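Local coordinates for Non-structural protein 11 (Prrsv 16244b, PDB 5EYI) that probably acts as a uridylate-specific endoribonuclease that degrades viral polyuridine RNA and so keeps host double-stranded RNA sensors from being activated, at residues A[5-15]-A[85-93]; A[16-26]-A[37-48]. The protein carries 1 engineered substitution. All coordinates share one frame; numbering follows the deposited sequence.

Contact 1: A[5-15]-A[85-93]; sequences SSPLPKVAHNL and VSYYLTKFV
Ser86 opens the contact through its carbonyl O, which accepts a hydrogen bond of 2.7 Å from Ser5 OG in the carbonyl plane; here residues 5-8 and the short helix 9-14 lie against strand 85-93, in the N-terminal domain of nsp11. Ser5 and Ser86 also line the pocket that holds a 2-(2-methoxyethoxy)ethanol molecule. Tyr87 follows. Its CG stands between the backbone N and the carbonyl carbon (chi1 52°), and this brings the ring against Ser6 and Pro7, with Ser6 C and Pro7 N over the rim of one face. Pro7 CB sits 3.7 Å from Tyr87 CZ, and both methyls of Val11 approach the phenol oxygen, coming from the direction opposite to the ring. Within this largely buried seam a water bridges the tyrosine to the N-cap residue, lying 2.6 Å from Tyr87 OH and accepting from Leu8 N at 3.0 Å. Leu89, two residues on, is purely apolar: its CD1 meets Val11 CG1 at 3.9 Å and Leu15 CD1 at 4.2 Å, while CD2 touches Pro7 CG. Lys91 stretches its extended chain to the end of the helix, where NZ comes within 3.6 Å of Leu15 O.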
loop_
_atom_site.group_PDB
_atom_site.type_symbol
_atom_site.label_atom_id
_atom_site.label_comp_id
_atom_site.label_asym_id
_atom_site.label_seq_id
_atom_site.Cartn_x
_atom_site.Cartn_y
_atom_site.Cartn_z
ATOM N N SER A 5 -33.569 10.914 3.226
ATOM C CA SER A 5 -32.278 10.614 3.765
ATOM C C SER A 5 -31.277 11.620 3.199
ATOM O O SER A 5 -31.472 12.177 2.119
ATOM C CB SER A 5 -31.909 9.185 3.406
ATOM O OG SER A 5 -32.471 8.857 2.159
ATOM N N SER A 6 -30.223 11.864 3.963
ATOM C CA SER A 6 -29.210 12.847 3.606
ATOM C C SER A 6 -27.849 12.324 4.039
ATOM O O SER A 6 -27.778 11.437 4.896
ATOM C CB SER A 6 -29.512 14.191 4.275
ATOM O OG SER A 6 -29.936 14.022 5.612
ATOM N N PRO A 7 -26.770 12.859 3.436
ATOM C CA PRO A 7 -25.449 12.356 3.758
ATOM C C PRO A 7 -25.001 12.692 5.156
ATOM O O PRO A 7 -25.452 13.692 5.754
ATOM C CB PRO A 7 -24.536 13.059 2.740
ATOM C CG PRO A 7 -25.286 14.273 2.333
ATOM C CD PRO A 7 -26.723 13.853 2.346
ATOM N N LEU A 8 -24.108 11.848 5.663
ATOM C CA LEU A 8 -23.318 12.186 6.847
ATOM C C LEU A 8 -22.504 13.444 6.504
ATOM O O LEU A 8 -22.119 13.617 5.347
ATOM C CB LEU A 8 -22.387 11.031 7.227
ATOM C CG LEU A 8 -23.078 9.706 7.609
ATOM C CD1 LEU A 8 -22.058 8.589 7.710
ATOM C CD2 LEU A 8 -23.839 9.846 8.908
ATOM N N PRO A 9 -22.259 14.335 7.489
ATOM C CA PRO A 9 -21.611 15.614 7.125
ATOM C C PRO A 9 -20.332 15.497 6.290
ATOM O O PRO A 9 -20.172 16.217 5.306
ATOM C CB PRO A 9 -21.348 16.271 8.479
ATOM C CG PRO A 9 -22.446 15.753 9.353
ATOM C CD PRO A 9 -22.745 14.352 8.883
ATOM N N LYS A 10 -19.466 14.564 6.666
ATOM C CA LYS A 10 -18.187 14.351 5.985
ATOM C C LYS A 10 -18.268 14.093 4.478
ATOM O O LYS A 10 -17.371 14.511 3.750
ATOM C CB LYS A 10 -17.404 13.225 6.656
ATOM C CG LYS A 10 -18.067 11.853 6.615
ATOM C CD LYS A 10 -17.452 10.936 7.647
ATOM C CE LYS A 10 -18.211 9.628 7.718
ATOM N NZ LYS A 10 -17.655 8.758 8.786
ATOM N N VAL A 11 -19.322 13.412 4.016
ATOM C CA VAL A 11 -19.508 13.129 2.588
ATOM C C VAL A 11 -19.645 14.440 1.815
ATOM O O VAL A 11 -18.960 14.648 0.802
ATOM C CB VAL A 11 -20.743 12.226 2.329
ATOM C CG1 VAL A 11 -21.196 12.280 0.880
ATOM C CG2 VAL A 11 -20.442 10.786 2.716
ATOM N N ALA A 12 -20.545 15.300 2.285
ATOM C CA ALA A 12 -20.757 16.612 1.666
ATOM C C ALA A 12 -19.504 17.481 1.780
ATOM O O ALA A 12 -19.124 18.117 0.805
ATOM C CB ALA A 12 -21.955 17.324 2.287
ATOM N N HIS A 13 -18.864 17.491 2.959
ATOM C CA HIS A 13 -17.647 18.285 3.168
ATOM C C HIS A 13 -16.572 17.902 2.149
ATOM O O HIS A 13 -15.970 18.775 1.520
ATOM C CB HIS A 13 -17.065 18.113 4.570
ATOM C CG HIS A 13 -17.952 18.573 5.679
ATOM N ND1 HIS A 13 -19.026 19.415 5.489
ATOM C CD2 HIS A 13 -17.907 18.323 7.008
ATOM C CE1 HIS A 13 -19.616 19.642 6.648
ATOM N NE2 HIS A 13 -18.948 19.001 7.587
ATOM N N ASN A 14 -16.381 16.603 1.943
ATOM C CA ASN A 14 -15.394 16.114 0.974
ATOM C C ASN A 14 -15.663 16.569 -0.463
ATOM O O ASN A 14 -14.740 16.600 -1.267
ATOM C CB ASN A 14 -15.281 14.582 1.039
ATOM C CG ASN A 14 -14.757 14.088 2.386
ATOM O OD1 ASN A 14 -14.116 14.825 3.121
ATOM N ND2 ASN A 14 -15.039 12.844 2.714
ATOM N N LEU A 15 -16.920 16.890 -0.784
ATOM C CA LEU A 15 -17.290 17.493 -2.080
ATOM C C LEU A 15 -17.311 19.041 -2.080
ATOM O O LEU A 15 -17.628 19.649 -3.094
ATOM C CB LEU A 15 -18.655 16.954 -2.539
ATOM C CG LEU A 15 -18.702 15.471 -2.901
ATOM C CD1 LEU A 15 -20.136 14.983 -3.004
ATOM C CD2 LEU A 15 -17.957 15.217 -4.200
ATOM N N VAL A 85 -29.525 1.309 -1.507
ATOM C CA VAL A 85 -29.260 2.730 -1.743
ATOM C C VAL A 85 -29.743 3.524 -0.539
ATOM O O VAL A 85 -30.912 3.430 -0.174
ATOM C CB VAL A 85 -29.997 3.247 -2.999
ATOM C CG1 VAL A 85 -29.798 4.753 -3.178
ATOM C CG2 VAL A 85 -29.534 2.496 -4.245
ATOM N N SER A 86 -28.845 4.294 0.080
ATOM C CA SER A 86 -29.209 5.124 1.232
ATOM C C SER A 86 -29.840 6.431 0.769
ATOM O O SER A 86 -30.833 6.884 1.339
ATOM C CB SER A 86 -27.984 5.401 2.110
ATOM O OG SER A 86 -27.358 4.186 2.469
ATOM N N TYR A 87 -29.248 7.027 -0.262
ATOM C CA TYR A 87 -29.741 8.271 -0.886
ATOM C C TYR A 87 -29.022 8.434 -2.224
ATOM O O TYR A 87 -28.048 7.741 -2.486
ATOM C CB TYR A 87 -29.482 9.501 0.022
ATOM C CG TYR A 87 -28.038 9.613 0.488
ATOM C CD1 TYR A 87 -27.627 9.031 1.683
ATOM C CD2 TYR A 87 -27.076 10.254 -0.289
ATOM C CE1 TYR A 87 -26.306 9.095 2.097
ATOM C CE2 TYR A 87 -25.746 10.321 0.127
ATOM C CZ TYR A 87 -25.372 9.738 1.321
ATOM O OH TYR A 87 -24.055 9.796 1.729
ATOM N N TYR A 88 -29.516 9.342 -3.059
ATOM C CA TYR A 88 -28.849 9.761 -4.294
ATOM C C TYR A 88 -28.241 11.131 -4.072
ATOM O O TYR A 88 -28.793 11.931 -3.334
ATOM C CB TYR A 88 -29.837 9.846 -5.463
ATOM C CG TYR A 88 -30.263 8.491 -5.956
ATOM C CD1 TYR A 88 -31.320 7.820 -5.356
ATOM C CD2 TYR A 88 -29.590 7.867 -7.004
ATOM C CE1 TYR A 88 -31.697 6.572 -5.785
ATOM C CE2 TYR A 88 -29.964 6.612 -7.436
ATOM C CZ TYR A 88 -31.019 5.972 -6.819
ATOM O OH TYR A 88 -31.388 4.725 -7.241
ATOM N N LEU A 89 -27.106 11.386 -4.719
ATOM C CA LEU A 89 -26.494 12.712 -4.734
ATOM C C LEU A 89 -26.412 13.232 -6.153
ATOM O O LEU A 89 -26.006 12.511 -7.064
ATOM C CB LEU A 89 -25.085 12.686 -4.131
ATOM C CG LEU A 89 -24.973 12.602 -2.610
ATOM C CD1 LEU A 89 -23.503 12.685 -2.222
ATOM C CD2 LEU A 89 -25.779 13.670 -1.897
ATOM N N THR A 90 -26.788 14.492 -6.331
ATOM C CA THR A 90 -26.634 15.158 -7.608
ATOM C C THR A 90 -25.932 16.491 -7.372
ATOM O O THR A 90 -26.397 17.302 -6.592
ATOM C CB THR A 90 -27.997 15.364 -8.299
ATOM O OG1 THR A 90 -28.769 14.162 -8.193
ATOM C CG2 THR A 90 -27.801 15.694 -9.776
ATOM N N LYS A 91 -24.805 16.690 -8.039
ATOM C CA LYS A 91 -23.992 17.883 -7.857
ATOM C C LYS A 91 -24.164 18.826 -9.039
ATOM O O LYS A 91 -23.881 18.458 -10.179
ATOM C CB LYS A 91 -22.523 17.490 -7.724
ATOM C CG LYS A 91 -21.553 18.653 -7.639
ATOM C CD LYS A 91 -20.201 18.171 -7.155
ATOM C CE LYS A 91 -19.121 19.226 -7.326
ATOM N NZ LYS A 91 -17.889 18.817 -6.589
ATOM N N PHE A 92 -24.611 20.042 -8.762
ATOM C CA PHE A 92 -24.712 21.070 -9.783
ATOM C C PHE A 92 -23.634 22.097 -9.547
ATOM O O PHE A 92 -23.510 22.585 -8.431
ATOM C CB PHE A 92 -26.069 21.749 -9.714
ATOM C CG PHE A 92 -27.203 20.846 -10.079
ATOM C CD1 PHE A 92 -27.672 20.795 -11.389
ATOM C CD2 PHE A 92 -27.797 20.041 -9.120
ATOM C CE1 PHE A 92 -28.723 19.952 -11.732
ATOM C CE2 PHE A 92 -28.847 19.201 -9.455
ATOM C CZ PHE A 92 -29.316 19.160 -10.760
ATOM N N VAL A 93 -22.850 22.403 -10.580
ATOM C CA VAL A 93 -21.944 23.552 -10.547
ATOM C C VAL A 93 -22.367 24.506 -11.672
ATOM O O VAL A 93 -22.518 24.092 -12.820
ATOM C CB VAL A 93 -20.433 23.158 -10.587
ATOM C CG1 VAL A 93 -20.173 21.918 -9.736
ATOM C CG2 VAL A 93 -19.908 22.959 -12.005
HETATM O O HOH W 1 -23.285 9.435 4.161
#

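Contact 2: A[16-26]-A[37-48]; sequences GFYFSPDLTQF and WPVVTTQNNEKW
Asp22 and the threonine pair Thr41 and Thr42 form the polar end of the contact. Asp22 OD2 takes two bonds from one residue: it receives Thr42 N on its syn lone pair, 3.0 Å away and nearly straight (172°), and Thr42 OG1 approaches nearly along the C-O axis. The other oxygen, OD1, is met by Thr41 OG1 at 2.7 Å from above the carboxylate plane. Three donors thus fix the rotation of the carboxylate. Further along, Ser20 OG donates to Val40 O at 2.6 Å, and Val40 N donates to Phe19 O.

Apolar groups fill the middle. Val40 CG1, set between its backbone N and carbonyl carbon (chi1 55°), sits over the centre of the Phe26 ring, 3.4 Å from the centroid, a CH-pi contact; its CB packs on Phe17 CB. Leu23 CD2 touches Thr42 CG2, and Pro21 CG lies 3.6 Å from Trp48 CH2. At the exposed end Phe19 turns its ring edge to the face of Trp37, a T-shaped pair with planes at 76°.

The second shell sets these groups. Ser20 OG, while donating to Val40 O, accepts from Asp22 N and Leu23 N, an ST motif that shapes the turn carrying Asp22. Thr41 OG1 likewise accepts from Gln43 N in an ST turn. A water links Tyr18 N to Pro38 O, and Ala12 of helix 9-14 touches both Phe26 and Val40. Strand 39-41 runs parallel to strand 51-55, and strand 19-20 pairs in parallel with 27-28. The contact joins the loop-rich segment 16-26 to strand 39-41 of the mixed sheet in the N-terminal domain, through turns closed by serine and threonine hydroxyls, the ST turn and ST motif.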
loop_
_atom_site.group_PDB
_atom_site.type_symbol
_atom_site.label_atom_id
_atom_site.label_comp_id
_atom_site.label_asym_id
_atom_site.label_seq_id
_atom_site.Cartn_x
_atom_site.Cartn_y
_atom_site.Cartn_z
ATOM N N GLY A 16 -16.963 19.662 -0.958
ATOM C CA GLY A 16 -16.899 21.115 -0.842
ATOM C C GLY A 16 -18.189 21.802 -0.420
ATOM O O GLY A 16 -18.336 23.012 -0.634
ATOM N N PHE A 17 -19.106 21.063 0.205
ATOM C CA PHE A 17 -20.382 21.618 0.638
ATOM C C PHE A 17 -20.479 21.555 2.156
ATOM O O PHE A 17 -20.330 20.472 2.760
ATOM C CB PHE A 17 -21.540 20.872 -0.024
ATOM C CG PHE A 17 -21.572 21.017 -1.511
ATOM C CD1 PHE A 17 -20.779 20.210 -2.320
ATOM C CD2 PHE A 17 -22.374 21.982 -2.114
ATOM C CE1 PHE A 17 -20.794 20.354 -3.697
ATOM C CE2 PHE A 17 -22.402 22.122 -3.498
ATOM C CZ PHE A 17 -21.610 21.307 -4.287
ATOM N N TYR A 18 -20.678 22.724 2.765
ATOM C CA TYR A 18 -20.808 22.862 4.214
ATOM C C TYR A 18 -22.109 23.536 4.641
ATOM O O TYR A 18 -22.668 23.181 5.676
ATOM C CB TYR A 18 -19.622 23.654 4.784
ATOM C CG TYR A 18 -18.278 23.024 4.512
ATOM C CD1 TYR A 18 -17.674 23.157 3.270
ATOM C CD2 TYR A 18 -17.603 22.293 5.501
ATOM C CE1 TYR A 18 -16.443 22.587 3.009
ATOM C CE2 TYR A 18 -16.364 21.717 5.245
ATOM C CZ TYR A 18 -15.794 21.875 3.997
ATOM O OH TYR A 18 -14.577 21.315 3.699
ATOM N N PHE A 19 -22.565 24.531 3.882
ATOM C CA PHE A 19 -23.807 25.236 4.198
ATOM C C PHE A 19 -25.028 24.483 3.695
ATOM O O PHE A 19 -24.979 23.847 2.656
ATOM C CB PHE A 19 -23.817 26.658 3.598
ATOM C CG PHE A 19 -23.044 27.672 4.401
ATOM C CD1 PHE A 19 -23.343 27.896 5.743
ATOM C CD2 PHE A 19 -22.039 28.428 3.811
ATOM C CE1 PHE A 19 -22.638 28.829 6.487
ATOM C CE2 PHE A 19 -21.335 29.373 4.554
ATOM C CZ PHE A 19 -21.634 29.567 5.890
ATOM N N SER A 20 -26.123 24.580 4.445
ATOM C CA SER A 20 -27.417 24.098 4.005
ATOM C C SER A 20 -28.506 25.038 4.484
ATOM O O SER A 20 -28.513 25.424 5.655
ATOM C CB SER A 20 -27.711 22.716 4.575
ATOM O OG SER A 20 -28.942 22.242 4.063
ATOM N N PRO A 21 -29.453 25.391 3.595
ATOM C CA PRO A 21 -30.620 26.108 4.092
ATOM C C PRO A 21 -31.578 25.230 4.902
ATOM O O PRO A 21 -32.272 25.763 5.756
ATOM C CB PRO A 21 -31.290 26.615 2.814
ATOM C CG PRO A 21 -30.882 25.640 1.773
ATOM C CD PRO A 21 -29.513 25.176 2.142
ATOM N N ASP A 22 -31.592 23.914 4.662
ATOM C CA ASP A 22 -32.643 23.023 5.199
ATOM C C ASP A 22 -32.197 21.866 6.103
ATOM O O ASP A 22 -32.971 21.436 6.936
ATOM C CB ASP A 22 -33.509 22.463 4.049
ATOM C CG ASP A 22 -32.693 21.728 2.975
ATOM O OD1 ASP A 22 -31.686 22.289 2.494
ATOM O OD2 ASP A 22 -33.076 20.600 2.591
ATOM N N LEU A 23 -30.974 21.368 5.945
ATOM C CA LEU A 23 -30.487 20.186 6.657
ATOM C C LEU A 23 -29.774 20.552 7.950
ATOM O O LEU A 23 -28.800 21.300 7.931
ATOM C CB LEU A 23 -29.522 19.409 5.763
ATOM C CG LEU A 23 -30.156 18.741 4.543
ATOM C CD1 LEU A 23 -29.074 18.212 3.618
ATOM C CD2 LEU A 23 -31.098 17.628 4.984
ATOM N N THR A 24 -30.243 19.997 9.065
ATOM C CA THR A 24 -29.775 20.417 10.384
ATOM C C THR A 24 -28.346 20.003 10.693
ATOM O O THR A 24 -27.687 20.668 11.489
ATOM C CB THR A 24 -30.684 19.909 11.521
ATOM O OG1 THR A 24 -30.819 18.481 11.437
ATOM C CG2 THR A 24 -32.046 20.569 11.422
ATOM N N GLN A 25 -27.864 18.929 10.064
ATOM C CA GLN A 25 -26.499 18.448 10.332
ATOM C C GLN A 25 -25.414 19.310 9.677
ATOM O O GLN A 25 -24.227 19.106 9.923
ATOM C CB GLN A 25 -26.332 16.962 9.967
ATOM C CG GLN A 25 -26.219 16.614 8.479
ATOM C CD GLN A 25 -27.555 16.288 7.838
ATOM O OE1 GLN A 25 -28.577 16.899 8.167
ATOM N NE2 GLN A 25 -27.555 15.331 6.908
ATOM N N PHE A 26 -25.813 20.248 8.833
ATOM C CA PHE A 26 -24.878 21.186 8.236
ATOM C C PHE A 26 -25.051 22.582 8.814
ATOM O O PHE A 26 -26.027 22.857 9.496
ATOM C CB PHE A 26 -25.067 21.180 6.730
ATOM C CG PHE A 26 -24.716 19.871 6.102
ATOM C CD1 PHE A 26 -23.385 19.493 5.974
ATOM C CD2 PHE A 26 -25.708 18.998 5.659
ATOM C CE1 PHE A 26 -23.051 18.279 5.402
ATOM C CE2 PHE A 26 -25.383 17.776 5.089
ATOM C CZ PHE A 26 -24.052 17.416 4.958
ATOM N N TRP A 37 -23.740 30.577 -2.419
ATOM C CA TRP A 37 -22.881 29.609 -1.721
ATOM C C TRP A 37 -23.123 28.209 -2.257
ATOM O O TRP A 37 -24.236 27.897 -2.658
ATOM C CB TRP A 37 -23.194 29.635 -0.226
ATOM C CG TRP A 37 -22.660 30.836 0.433
ATOM C CD1 TRP A 37 -23.298 32.018 0.622
ATOM C CD2 TRP A 37 -21.347 30.992 0.971
ATOM N NE1 TRP A 37 -22.474 32.903 1.255
ATOM C CE2 TRP A 37 -21.264 32.301 1.483
ATOM C CE3 TRP A 37 -20.227 30.148 1.072
ATOM C CZ2 TRP A 37 -20.111 32.798 2.084
ATOM C CZ3 TRP A 37 -19.084 30.634 1.681
ATOM C CH2 TRP A 37 -19.033 31.951 2.182
ATOM N N PRO A 38 -22.088 27.353 -2.276
ATOM C CA PRO A 38 -22.405 25.937 -2.494
ATOM C C PRO A 38 -23.278 25.422 -1.345
ATOM O O PRO A 38 -22.934 25.625 -0.175
ATOM C CB PRO A 38 -21.030 25.250 -2.492
ATOM C CG PRO A 38 -20.041 26.344 -2.703
ATOM C CD PRO A 38 -20.643 27.572 -2.095
ATOM N N VAL A 39 -24.407 24.801 -1.665
ATOM C CA VAL A 39 -25.320 24.332 -0.622
ATOM C C VAL A 39 -25.645 22.847 -0.790
ATOM O O VAL A 39 -25.881 22.379 -1.890
ATOM C CB VAL A 39 -26.615 25.176 -0.550
ATOM C CG1 VAL A 39 -26.334 26.527 0.100
ATOM C CG2 VAL A 39 -27.246 25.353 -1.926
ATOM N N VAL A 40 -25.621 22.121 0.323
ATOM C CA VAL A 40 -26.083 20.747 0.373
ATOM C C VAL A 40 -27.515 20.824 0.878
ATOM O O VAL A 40 -27.811 21.563 1.821
ATOM C CB VAL A 40 -25.186 19.827 1.239
ATOM C CG1 VAL A 40 -25.001 20.348 2.663
ATOM C CG2 VAL A 40 -25.746 18.404 1.258
ATOM N N THR A 41 -28.404 20.086 0.229
ATOM C CA THR A 41 -29.834 20.296 0.391
ATOM C C THR A 41 -30.616 19.089 -0.115
ATOM O O THR A 41 -30.073 18.262 -0.854
ATOM C CB THR A 41 -30.280 21.561 -0.381
ATOM O OG1 THR A 41 -31.664 21.831 -0.131
ATOM C CG2 THR A 41 -30.040 21.412 -1.897
ATOM N N THR A 42 -31.884 18.988 0.293
ATOM C CA THR A 42 -32.813 18.031 -0.324
ATOM C C THR A 42 -33.775 18.712 -1.297
ATOM O O THR A 42 -34.625 18.040 -1.883
ATOM C CB THR A 42 -33.604 17.205 0.713
ATOM O OG1 THR A 42 -34.438 18.063 1.488
ATOM C CG2 THR A 42 -32.665 16.470 1.628
ATOM N N GLN A 43 -33.624 20.028 -1.494
ATOM C CA GLN A 43 -34.451 20.787 -2.430
ATOM C C GLN A 43 -33.670 21.073 -3.701
ATOM O O GLN A 43 -32.643 21.767 -3.661
ATOM C CB GLN A 43 -34.871 22.095 -1.795
ATOM C CG GLN A 43 -35.684 21.907 -0.525
ATOM C CD GLN A 43 -35.872 23.201 0.235
ATOM O OE1 GLN A 43 -35.747 24.287 -0.329
ATOM N NE2 GLN A 43 -36.177 23.095 1.522
ATOM N N ASN A 44 -34.143 20.545 -4.826
ATOM C CA ASN A 44 -33.505 20.799 -6.112
ATOM C C ASN A 44 -33.912 22.174 -6.669
ATOM O O ASN A 44 -34.635 22.283 -7.667
ATOM C CB ASN A 44 -33.816 19.671 -7.103
ATOM C CG ASN A 44 -33.072 19.823 -8.417
ATOM O OD1 ASN A 44 -32.074 20.552 -8.511
ATOM N ND2 ASN A 44 -33.559 19.140 -9.449
ATOM N N ASN A 45 -33.406 23.221 -6.031
ATOM C CA ASN A 45 -33.799 24.577 -6.341
ATOM C C ASN A 45 -32.845 25.186 -7.359
ATOM O O ASN A 45 -31.683 25.474 -7.052
ATOM C CB ASN A 45 -33.827 25.402 -5.062
ATOM C CG ASN A 45 -34.578 26.702 -5.224
ATOM O OD1 ASN A 45 -34.472 27.375 -6.250
ATOM N ND2 ASN A 45 -35.340 27.064 -4.211
ATOM N N GLU A 46 -33.354 25.408 -8.566
ATOM C CA GLU A 46 -32.561 25.992 -9.655
ATOM C C GLU A 46 -32.058 27.416 -9.384
ATOM O O GLU A 46 -31.155 27.878 -10.061
ATOM C CB GLU A 46 -33.341 25.939 -10.971
ATOM C CG GLU A 46 -33.407 24.530 -11.543
ATOM C CD GLU A 46 -34.496 24.353 -12.585
ATOM O OE1 GLU A 46 -35.690 24.468 -12.226
ATOM O OE2 GLU A 46 -34.156 24.074 -13.753
ATOM N N LYS A 47 -32.621 28.096 -8.390
ATOM C CA LYS A 47 -32.059 29.366 -7.929
ATOM C C LYS A 47 -30.703 29.216 -7.217
ATOM O O LYS A 47 -30.025 30.217 -7.002
ATOM C CB LYS A 47 -33.046 30.107 -7.018
ATOM C CG LYS A 47 -34.334 30.497 -7.723
ATOM C CD LYS A 47 -35.243 31.352 -6.853
ATOM C CE LYS A 47 -35.894 30.550 -5.738
ATOM N NZ LYS A 47 -37.214 31.132 -5.364
ATOM N N TRP A 48 -30.324 27.992 -6.837
ATOM C CA TRP A 48 -29.036 27.719 -6.189
ATOM C C TRP A 48 -28.124 26.967 -7.158
ATOM O O TRP A 48 -28.109 25.740 -7.161
ATOM C CB TRP A 48 -29.251 26.913 -4.898
ATOM C CG TRP A 48 -30.330 27.473 -4.010
ATOM C CD1 TRP A 48 -30.750 28.779 -3.931
ATOM C CD2 TRP A 48 -31.121 26.745 -3.070
ATOM N NE1 TRP A 48 -31.763 28.896 -3.015
ATOM C CE2 TRP A 48 -32.013 27.664 -2.470
ATOM C CE3 TRP A 48 -31.173 25.398 -2.680
ATOM C CZ2 TRP A 48 -32.934 27.283 -1.494
ATOM C CZ3 TRP A 48 -32.100 25.020 -1.707
ATOM C CH2 TRP A 48 -32.965 25.960 -1.128
HETATM O O HOH W 2 -20.884 25.347 1.589
#

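In the fold
Both contacts belong to the N-terminal domain, away from the predicted active site, and their centres are about 10 Å apart. Contact 2 is nested inside the chain loop that contact 1 closes. Contact 1 is the more buried and mainly apolar, laying helix 9-14 on strand 85-93; contact 2 is only partly buried, reaches the surface at its aromatic end, and relies on hydroxyl and carboxylate bonds at its turns. Segment 5-15 connects them: Gln25 NE2 lies 2.9 Å from Pro7 O, a probable hydrogen bond, and the Schellman motif at Gly16 ends helix 9-14 and leads into 16-26. Through strands 85-93 and 39-41, both reach the same mixed sheet.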